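PDB 3SKV: SsfX3 from Streptomyces sp. SF2575, which probably transfers a salicylyl group onto a tetracycline intermediate during antibiotic biosynthesis, as a GDSL/SGNH-fold acyltransferase. Local coordinates for residues T207-A212 with L220-F225; R343-Y348 with K354-P359. The protein carries 1 engineered substitution. All coordinates share one frame; numbering follows the deposited sequence.

Contact 1 of 2, residues T207-A212 with L220-F225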
loop_
_atom_site.group_PDB
_atom_site.type_symbol
_atom_site.label_atom_id
_atom_site.label_comp_id
_atom_site.label_asym_id
_atom_site.label_seq_id
_atom_site.Cartn_x
_atom_site.Cartn_y
_atom_site.Cartn_z
ATOM N N THR A 207 0.544 0.773 9.286
ATOM C CA THR A 207 0.906 -0.462 8.581
ATOM C C THR A 207 2.435 -0.410 8.468
ATOM O O THR A 207 3.018 0.674 8.620
ATOM C CB THR A 207 0.251 -0.581 7.183
ATOM O OG1 THR A 207 0.712 0.475 6.349
ATOM C CG2 THR A 207 -1.272 -0.572 7.228
ATOM N N TRP A 208 3.093 -1.542 8.179
ATOM C CA TRP A 208 4.544 -1.523 8.053
ATOM C C TRP A 208 4.955 -0.534 6.955
ATOM O O TRP A 208 5.888 0.240 7.167
ATOM C CB TRP A 208 5.108 -2.927 7.849
ATOM C CG TRP A 208 4.851 -3.536 6.504
ATOM C CD1 TRP A 208 3.823 -4.356 6.155
ATOM C CD2 TRP A 208 5.649 -3.361 5.324
ATOM N NE1 TRP A 208 3.937 -4.715 4.831
ATOM C CE2 TRP A 208 5.054 -4.124 4.300
ATOM C CE3 TRP A 208 6.818 -2.635 5.040
ATOM C CZ2 TRP A 208 5.603 -4.206 3.018
ATOM C CZ3 TRP A 208 7.335 -2.673 3.763
ATOM C CH2 TRP A 208 6.750 -3.472 2.774
ATOM N N LEU A 209 4.212 -0.521 5.821
ATOM C CA LEU A 209 4.424 0.368 4.676
ATOM C C LEU A 209 4.332 1.830 5.067
ATOM O O LEU A 209 5.224 2.610 4.736
ATOM C CB LEU A 209 3.374 0.077 3.593
ATOM C CG LEU A 209 3.721 -0.994 2.576
ATOM C CD1 LEU A 209 2.574 -1.274 1.700
ATOM C CD2 LEU A 209 4.920 -0.578 1.705
ATOM N N ALA A 210 3.264 2.198 5.784
ATOM C CA ALA A 210 3.030 3.557 6.254
ATOM C C ALA A 210 4.145 4.002 7.206
ATOM O O ALA A 210 4.713 5.071 7.007
ATOM C CB ALA A 210 1.672 3.640 6.942
ATOM N N LEU A 211 4.501 3.149 8.196
ATOM C CA LEU A 211 5.549 3.403 9.183
ATOM C C LEU A 211 6.912 3.524 8.518
ATOM O O LEU A 211 7.694 4.397 8.900
ATOM C CB LEU A 211 5.592 2.250 10.200
ATOM C CG LEU A 211 4.916 2.367 11.573
ATOM C CD1 LEU A 211 4.201 3.753 11.848
ATOM C CD2 LEU A 211 4.109 1.143 11.874
ATOM N N ALA A 212 7.212 2.644 7.549
ATOM C CA ALA A 212 8.490 2.664 6.845
ATOM C C ALA A 212 8.614 3.955 6.015
ATOM O O ALA A 212 9.618 4.635 6.149
ATOM C CB ALA A 212 8.645 1.426 5.962
ATOM N N LEU A 220 4.722 7.226 -0.478
ATOM C CA LEU A 220 4.286 5.872 -0.764
ATOM C C LEU A 220 3.212 5.749 -1.850
ATOM O O LEU A 220 2.306 6.581 -1.936
ATOM C CB LEU A 220 3.783 5.231 0.544
ATOM C CG LEU A 220 3.061 3.891 0.441
ATOM C CD1 LEU A 220 4.044 2.782 0.040
ATOM C CD2 LEU A 220 2.356 3.571 1.724
ATOM N N GLN A 221 3.327 4.649 -2.586
ATOM C CA GLN A 221 2.366 4.182 -3.564
ATOM C C GLN A 221 2.375 2.653 -3.495
ATOM O O GLN A 221 3.331 2.008 -3.901
ATOM C CB GLN A 221 2.706 4.655 -4.971
ATOM C CG GLN A 221 1.797 4.070 -6.037
ATOM C CD GLN A 221 0.395 4.650 -6.009
ATOM O OE1 GLN A 221 0.205 5.845 -6.201
ATOM N NE2 GLN A 221 -0.591 3.800 -5.783
ATOM N N SER A 222 1.302 2.093 -2.954
ATOM C CA SER A 222 1.124 0.659 -2.798
ATOM C C SER A 222 0.404 0.102 -4.010
ATOM O O SER A 222 -0.634 0.628 -4.426
ATOM C CB SER A 222 0.305 0.357 -1.543
ATOM O OG SER A 222 -0.082 -1.016 -1.498
ATOM N N LEU A 223 0.964 -0.944 -4.586
ATOM C CA LEU A 223 0.389 -1.712 -5.673
ATOM C C LEU A 223 0.376 -3.166 -5.198
ATOM O O LEU A 223 0.573 -4.102 -5.975
ATOM C CB LEU A 223 1.164 -1.540 -6.986
ATOM C CG LEU A 223 1.174 -0.159 -7.616
ATOM C CD1 LEU A 223 2.047 -0.134 -8.802
ATOM C CD2 LEU A 223 -0.203 0.287 -8.016
ATOM N N SER A 224 0.147 -3.333 -3.882
ATOM C CA SER A 224 -0.028 -4.592 -3.156
ATOM C C SER A 224 -1.523 -4.934 -3.173
ATOM O O SER A 224 -2.335 -4.212 -2.594
ATOM C CB SER A 224 0.426 -4.438 -1.709
ATOM O OG SER A 224 1.766 -4.864 -1.528
ATOM N N PHE A 225 -1.897 -6.029 -3.845
ATOM C CA PHE A 225 -3.312 -6.397 -3.890
ATOM C C PHE A 225 -3.490 -7.851 -3.442
ATOM O O PHE A 225 -4.306 -8.591 -4.028
ATOM C CB PHE A 225 -3.870 -6.149 -5.308
ATOM C CG PHE A 225 -3.606 -4.774 -5.870
ATOM C CD1 PHE A 225 -4.387 -3.687 -5.489
ATOM C CD2 PHE A 225 -2.589 -4.566 -6.792
ATOM C CE1 PHE A 225 -4.145 -2.412 -6.012
ATOM C CE2 PHE A 225 -2.377 -3.303 -7.343
ATOM C CZ PHE A 225 -3.158 -2.230 -6.947
#
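Leu209, on the first turn of helix 208-216, reaches onto Leu220 of strand 219-223, and this pair supplies most of the contact. The two side chains cross at about a right angle: Leu209 CD2 meets Leu220 CD1 at 3.9 Å, while Leu220 CD2 sits 4.1 Å from Leu209 CB, so both branches of Leu220 are used. With its CG anti to the backbone N (chi1 170°), Leu220 turns both branches to the helix. The other branch of Leu209, CD1, lies 4.2 Å from Ser222 OG, a van der Waals touch only; that hydroxyl also accepts a weak hydrogen bond from Ser224 N. No hydrogen bond crosses the contact. The helix start is fixed by Thr207, the N-cap residue, which accepts the Ala210 N-H on OG1, with 3.1 Å from Ala210 N to Thr207 OG1. The axes of 208-212 and 220-223 come within 9.5 Å and run nearly antiparallel, at 159°, as expected for the last two elements of a beta-alpha-beta unit. Leu209 also rests on Trp188 and His190 of the first strand, 187-192. Across the helix, Trp208 and Leu211 pack against helix 361-377, while Leu223 turns to helix 234-242.

Contact 2 of 2, residues R343-Y348 with K354-P359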
loop_
_atom_site.group_PDB
_atom_site.type_symbol
_atom_site.label_atom_id
_atom_site.label_comp_id
_atom_site.label_asym_id
_atom_site.label_seq_id
_atom_site.Cartn_x
_atom_site.Cartn_y
_atom_site.Cartn_z
ATOM N N ARG A 343 10.875 -15.167 13.863
ATOM C CA ARG A 343 9.809 -14.259 14.287
ATOM C C ARG A 343 8.768 -15.057 15.051
ATOM O O ARG A 343 8.069 -15.893 14.473
ATOM C CB ARG A 343 9.187 -13.544 13.062
ATOM C CG ARG A 343 9.424 -12.039 13.027
ATOM C CD ARG A 343 10.855 -11.656 13.371
ATOM N NE ARG A 343 11.438 -10.777 12.367
ATOM C CZ ARG A 343 12.240 -9.758 12.648
ATOM N NH1 ARG A 343 12.572 -9.492 13.907
ATOM N NH2 ARG A 343 12.719 -8.996 11.674
ATOM N N GLY A 344 8.694 -14.799 16.350
ATOM C CA GLY A 344 7.787 -15.496 17.258
ATOM C C GLY A 344 6.317 -15.170 17.139
ATOM O O GLY A 344 5.931 -14.192 16.503
ATOM N N MET A 345 5.493 -15.967 17.822
ATOM C CA MET A 345 4.041 -15.798 17.872
ATOM C C MET A 345 3.612 -14.454 18.459
ATOM O O MET A 345 2.538 -13.958 18.117
ATOM C CB MET A 345 3.385 -16.951 18.645
ATOM C CG MET A 345 1.984 -17.257 18.151
ATOM S SD MET A 345 1.994 -17.851 16.434
ATOM C CE MET A 345 1.697 -19.646 16.726
ATOM N N GLU A 346 4.464 -13.867 19.325
ATOM C CA GLU A 346 4.235 -12.556 19.946
ATOM C C GLU A 346 4.049 -11.424 18.902
ATOM O O GLU A 346 3.437 -10.404 19.215
ATOM C CB GLU A 346 5.348 -12.209 20.962
ATOM C CG GLU A 346 6.753 -12.061 20.378
ATOM C CD GLU A 346 7.859 -11.598 21.321
ATOM O OE1 GLU A 346 8.068 -12.227 22.390
ATOM O OE2 GLU A 346 8.557 -10.626 20.948
ATOM N N LEU A 347 4.554 -11.633 17.665
ATOM C CA LEU A 347 4.472 -10.683 16.567
ATOM C C LEU A 347 3.357 -11.007 15.565
ATOM O O LEU A 347 3.161 -10.254 14.611
ATOM C CB LEU A 347 5.822 -10.538 15.866
ATOM C CG LEU A 347 7.044 -10.207 16.774
ATOM C CD1 LEU A 347 8.345 -10.263 15.974
ATOM C CD2 LEU A 347 6.896 -8.843 17.493
ATOM N N TYR A 348 2.579 -12.072 15.814
ATOM C CA TYR A 348 1.460 -12.415 14.940
ATOM C C TYR A 348 0.118 -12.115 15.559
ATOM O O TYR A 348 -0.073 -12.298 16.765
ATOM C CB TYR A 348 1.508 -13.876 14.490
ATOM C CG TYR A 348 2.508 -14.139 13.400
ATOM C CD1 TYR A 348 2.160 -13.993 12.057
ATOM C CD2 TYR A 348 3.797 -14.563 13.698
ATOM C CE1 TYR A 348 3.055 -14.318 11.038
ATOM C CE2 TYR A 348 4.712 -14.868 12.687
ATOM C CZ TYR A 348 4.326 -14.778 11.359
ATOM O OH TYR A 348 5.236 -15.059 10.367
ATOM N N LYS A 354 -5.780 -20.848 14.606
ATOM C CA LYS A 354 -5.610 -20.360 13.225
ATOM C C LYS A 354 -4.123 -20.349 12.860
ATOM O O LYS A 354 -3.270 -20.404 13.759
ATOM C CB LYS A 354 -6.205 -18.944 13.052
ATOM C CG LYS A 354 -7.722 -18.900 12.860
ATOM C CD LYS A 354 -8.481 -18.804 14.181
ATOM C CE LYS A 354 -9.957 -18.535 14.010
ATOM N NZ LYS A 354 -10.585 -18.079 15.284
ATOM N N TYR A 355 -3.810 -20.285 11.555
ATOM C CA TYR A 355 -2.423 -20.257 11.098
ATOM C C TYR A 355 -1.883 -18.832 11.174
ATOM O O TYR A 355 -2.513 -17.929 10.610
ATOM C CB TYR A 355 -2.279 -20.800 9.673
ATOM C CG TYR A 355 -2.631 -22.259 9.536
ATOM C CD1 TYR A 355 -3.935 -22.660 9.254
ATOM C CD2 TYR A 355 -1.658 -23.246 9.666
ATOM C CE1 TYR A 355 -4.272 -24.009 9.145
ATOM C CE2 TYR A 355 -1.979 -24.600 9.543
ATOM C CZ TYR A 355 -3.289 -24.977 9.275
ATOM O OH TYR A 355 -3.623 -26.308 9.147
ATOM N N PRO A 356 -0.738 -18.587 11.877
ATOM C CA PRO A 356 -0.209 -17.207 11.937
ATOM C C PRO A 356 0.150 -16.745 10.528
ATOM O O PRO A 356 0.919 -17.407 9.822
ATOM C CB PRO A 356 0.999 -17.318 12.871
ATOM C CG PRO A 356 1.369 -18.760 12.866
ATOM C CD PRO A 356 0.127 -19.541 12.606
ATOM N N THR A 357 -0.530 -15.695 10.067
ATOM C CA THR A 357 -0.336 -15.174 8.716
ATOM C C THR A 357 -0.041 -13.676 8.681
ATOM O O THR A 357 0.748 -13.231 7.850
ATOM C CB THR A 357 -1.488 -15.625 7.763
ATOM O OG1 THR A 357 -2.745 -15.304 8.338
ATOM C CG2 THR A 357 -1.463 -17.145 7.449
ATOM N N HIS A 358 -0.654 -12.908 9.590
ATOM C CA HIS A 358 -0.535 -11.449 9.656
ATOM C C HIS A 358 0.210 -10.929 10.885
ATOM O O HIS A 358 -0.061 -11.398 11.986
ATOM C CB HIS A 358 -1.947 -10.808 9.620
ATOM C CG HIS A 358 -2.746 -11.167 8.395
ATOM N ND1 HIS A 358 -3.673 -12.201 8.414
ATOM C CD2 HIS A 358 -2.698 -10.648 7.145
ATOM C CE1 HIS A 358 -4.192 -12.240 7.200
ATOM N NE2 HIS A 358 -3.632 -11.331 6.399
ATOM N N PRO A 359 1.092 -9.899 10.747
ATOM C CA PRO A 359 1.713 -9.302 11.944
ATOM C C PRO A 359 0.674 -8.487 12.734
ATOM O O PRO A 359 -0.292 -7.981 12.160
ATOM C CB PRO A 359 2.775 -8.356 11.374
ATOM C CG PRO A 359 2.869 -8.663 9.911
ATOM C CD PRO A 359 1.532 -9.199 9.519
#
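The ring of Tyr348 is overlapped on one face by Pro356: the proline CB stands 3.8 Å from the ring centroid, 22° off the ring normal, a CH-pi contact. Both residues belong to the long loop leading into helix 361-377 of the GDSL/SGNH fold. The Thr-His-Pro sequence at 357-359 matches the family block that carries the catalytic histidine, so His358 probably has that role here. Segment 343-348 is shaped by a 3-10 turn at 345-347, closed by bonds from Leu347 N to Gly344 O and from Tyr348 N to Met345 O. From that turn Met345 bends at chi2 and chi3 across the proline at about a right angle, setting SD 3.7 Å from Pro356 CG. Pro356 is thus touched by both an aromatic ring and a thioether. The Tyr348 ring is directed to this place by a chi1 of -77°, with CG anti to the carbonyl carbon. Its OH is hydrogen-bonded to Trp339 NE1, so the ring is held at its far end as well as over its face. A leucine here has neither ring nor hydroxyl, so Pro356 would probably lose its flat partner and Trp339 NE1 would be left without its mate. Glu350 takes up His358 ND1 with OE2 and Thr357 N with OE1, bracing the histidine from the chain between the two segments. Backbones meet through a single beta bridge between Tyr348 and Pro359, whose hydrogen bonds go to the next residues, Leu347 with Asn360 and His358 with Leu349. Between them lie two CA-H...O contacts: Tyr348 CA is 3.5 Å from His358 O, and Pro359 CA approaches Leu347 O at 3.2 Å, with an angle of 136° at the hydrogen.

Contacts 1 and 2 follow one another along the chain, their centres 19 Å apart and their nearest atoms about 6 Å apart, without touching. Contact 1 is near the middle of the molecule, at the edge strand of the parallel sheet; contact 2 sits about 20 Å from the chain centre. Helix 361-377 joins them: it begins just after Pro359, and its His364 accepts from the backbone N of Trp208. Both also border what is probably the catalytic region. Ser224 of contact 1 bonds to the carbonyl of Gly192, which opens the Gly-Asp-Ser motif of the family, while contact 2 includes the probable catalytic His358 itself, on segment 354-359.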